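Local coordinates for protein RsfP (Uncultured bacterium, PDB 4GLJ) that probably catalyses the phosphorolysis of methylthioadenosine to adenine and methylthioribose 1-phosphate, and also binds the dye rhodamine B, at residues 90-95 and 258-263. Sequence-based numbering, arbitrary orientation.
Sequences VRYIVS and ALIASE
I260, near the C-terminal end of helix 237-263, puts its two branches on two neighbouring side chains of one sheet face, Y92 and V94 at the start of strand 92-101. I260 CG2 sits over one face of the Y92 ring, 3.9 Å from its centroid and 26° off the normal, a CH-pi contact. It lies off-centre, over the rim on the CG-CD2 side, with Y92 CD2 3.5 Å from I260 CG2. The other branch points in at the strand, oblique to its course, and I260 CD1 meets V94 CG2 at a looser 4.2 Å. CG2 of I260 is anti to the backbone N while CG1 stands beside that N (chi1 -66°), and the extended chi2 of 172° carries CD1 on to the valine. The Y92 and I260 side chains run roughly antiparallel past one another; the methyl lies near the root of the ring, and the phenol end extends beyond it. There Y92 OH hydrogen-bonds to P265 O, just past the helix, which should hold the ring's far end in place, while the packing of I260 CG2 on its face and of H270 edge-to-face should oppose its turning. I16 of the adjacent parallel strand 16-20 touches I260, and L151 of helix 145-157 touches V94, extending the apolar layer between sheet and helices. Helix and strand are thus joined here by dispersion and CH-pi packing in a buried setting, as expected of an alpha/beta phosphorylase core, while the tyrosine's polar end is satisfied by a backbone carbonyl.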
loop_
_atom_site.group_PDB
_atom_site.type_symbol
_atom_site.label_atom_id
_atom_site.label_comp_id
_atom_site.label_asym_id
_atom_site.label_seq_id
_atom_site.Cartn_x
_atom_site.Cartn_y
_atom_site.Cartn_z
ATOM N N VAL A 90 2.443 -30.545 6.051
ATOM C CA VAL A 90 3.205 -30.190 4.854
ATOM C C VAL A 90 4.465 -29.457 5.293
ATOM O O VAL A 90 4.427 -28.557 6.144
ATOM C CB VAL A 90 2.336 -29.278 3.932
ATOM C CG1 VAL A 90 3.140 -28.644 2.792
ATOM C CG2 VAL A 90 1.147 -30.112 3.406
ATOM N N ARG A 91 5.578 -29.871 4.726
ATOM C CA ARG A 91 6.879 -29.317 5.023
ATOM C C ARG A 91 7.396 -28.583 3.785
ATOM O O ARG A 91 8.299 -27.768 3.887
ATOM C CB ARG A 91 7.825 -30.470 5.390
ATOM C CG ARG A 91 7.384 -31.180 6.677
ATOM C CD ARG A 91 8.136 -32.480 6.903
ATOM N NE ARG A 91 9.562 -32.238 6.864
ATOM C CZ ARG A 91 10.428 -32.883 6.110
ATOM N NH1 ARG A 91 10.059 -33.884 5.332
ATOM N NH2 ARG A 91 11.671 -32.504 6.156
ATOM N N TYR A 92 6.816 -28.921 2.629
ATOM C CA TYR A 92 7.269 -28.300 1.357
ATOM C C TYR A 92 6.085 -27.881 0.541
ATOM O O TYR A 92 5.189 -28.650 0.343
ATOM C CB TYR A 92 8.098 -29.240 0.471
ATOM C CG TYR A 92 9.334 -29.846 1.191
ATOM C CD1 TYR A 92 10.537 -29.122 1.323
ATOM C CD2 TYR A 92 9.239 -31.099 1.807
ATOM C CE1 TYR A 92 11.650 -29.676 1.973
ATOM C CE2 TYR A 92 10.335 -31.680 2.488
ATOM C CZ TYR A 92 11.526 -30.966 2.541
ATOM O OH TYR A 92 12.593 -31.533 3.192
ATOM N N ILE A 93 6.096 -26.617 0.071
ATOM C CA ILE A 93 5.066 -26.120 -0.899
ATOM C C ILE A 93 5.728 -25.679 -2.195
ATOM O O ILE A 93 6.724 -24.952 -2.163
ATOM C CB ILE A 93 4.280 -24.883 -0.335
ATOM C CG1 ILE A 93 3.449 -25.368 0.856
ATOM C CG2 ILE A 93 3.365 -24.272 -1.410
ATOM C CD1 ILE A 93 2.785 -24.212 1.633
ATOM N N VAL A 94 5.156 -26.122 -3.315
ATOM C CA VAL A 94 5.452 -25.547 -4.597
ATOM C C VAL A 94 4.210 -24.780 -5.040
ATOM O O VAL A 94 3.155 -25.321 -5.260
ATOM C CB VAL A 94 5.827 -26.587 -5.691
ATOM C CG1 VAL A 94 6.138 -25.869 -7.031
ATOM C CG2 VAL A 94 7.075 -27.351 -5.237
ATOM N N SER A 95 4.389 -23.493 -5.258
ATOM C CA SER A 95 3.305 -22.614 -5.737
ATOM C C SER A 95 3.507 -22.534 -7.262
ATOM O O SER A 95 4.610 -22.279 -7.768
ATOM C CB SER A 95 3.559 -21.189 -5.184
ATOM O OG SER A 95 2.975 -20.243 -6.115
ATOM N N ALA A 258 8.933 -35.972 -7.071
ATOM C CA ALA A 258 9.867 -37.095 -6.975
ATOM C C ALA A 258 11.166 -36.671 -6.271
ATOM O O ALA A 258 11.616 -37.349 -5.355
ATOM C CB ALA A 258 10.133 -37.730 -8.343
ATOM N N LEU A 259 11.735 -35.548 -6.669
ATOM C CA LEU A 259 12.984 -35.100 -6.099
ATOM C C LEU A 259 12.866 -34.691 -4.638
ATOM O O LEU A 259 13.794 -34.932 -3.851
ATOM C CB LEU A 259 13.530 -33.936 -6.922
ATOM C CG LEU A 259 13.984 -34.398 -8.310
ATOM C CD1 LEU A 259 14.215 -33.237 -9.277
ATOM C CD2 LEU A 259 15.224 -35.282 -8.238
ATOM N N ILE A 260 11.750 -34.027 -4.285
ATOM C CA ILE A 260 11.587 -33.597 -2.928
ATOM C C ILE A 260 11.453 -34.851 -2.061
ATOM O O ILE A 260 12.026 -34.909 -0.969
ATOM C CB ILE A 260 10.330 -32.725 -2.771
ATOM C CG1 ILE A 260 10.510 -31.384 -3.565
ATOM C CG2 ILE A 260 9.987 -32.541 -1.311
ATOM C CD1 ILE A 260 9.200 -30.594 -3.581
ATOM N N ALA A 261 10.673 -35.825 -2.534
ATOM C CA ALA A 261 10.439 -37.020 -1.750
ATOM C C ALA A 261 11.749 -37.760 -1.506
ATOM O O ALA A 261 11.965 -38.287 -0.406
ATOM C CB ALA A 261 9.418 -37.953 -2.413
ATOM N N SER A 262 12.634 -37.803 -2.495
ATOM C CA SER A 262 13.841 -38.656 -2.306
ATOM C C SER A 262 14.933 -37.861 -1.578
ATOM O O SER A 262 15.720 -38.441 -0.825
ATOM C CB SER A 262 14.373 -39.248 -3.615
ATOM O OG SER A 262 14.575 -38.222 -4.575
ATOM N N GLU A 263 14.946 -36.542 -1.759
ATOM C CA GLU A 263 16.076 -35.742 -1.289
ATOM C C GLU A 263 15.787 -35.112 0.057
ATOM O O GLU A 263 16.695 -34.959 0.859
ATOM C CB GLU A 263 16.556 -34.723 -2.345
ATOM C CG GLU A 263 17.163 -35.378 -3.613
ATOM C CD GLU A 263 17.404 -34.369 -4.747
ATOM O OE1 GLU A 263 17.265 -33.147 -4.515
ATOM O OE2 GLU A 263 17.768 -34.764 -5.882
#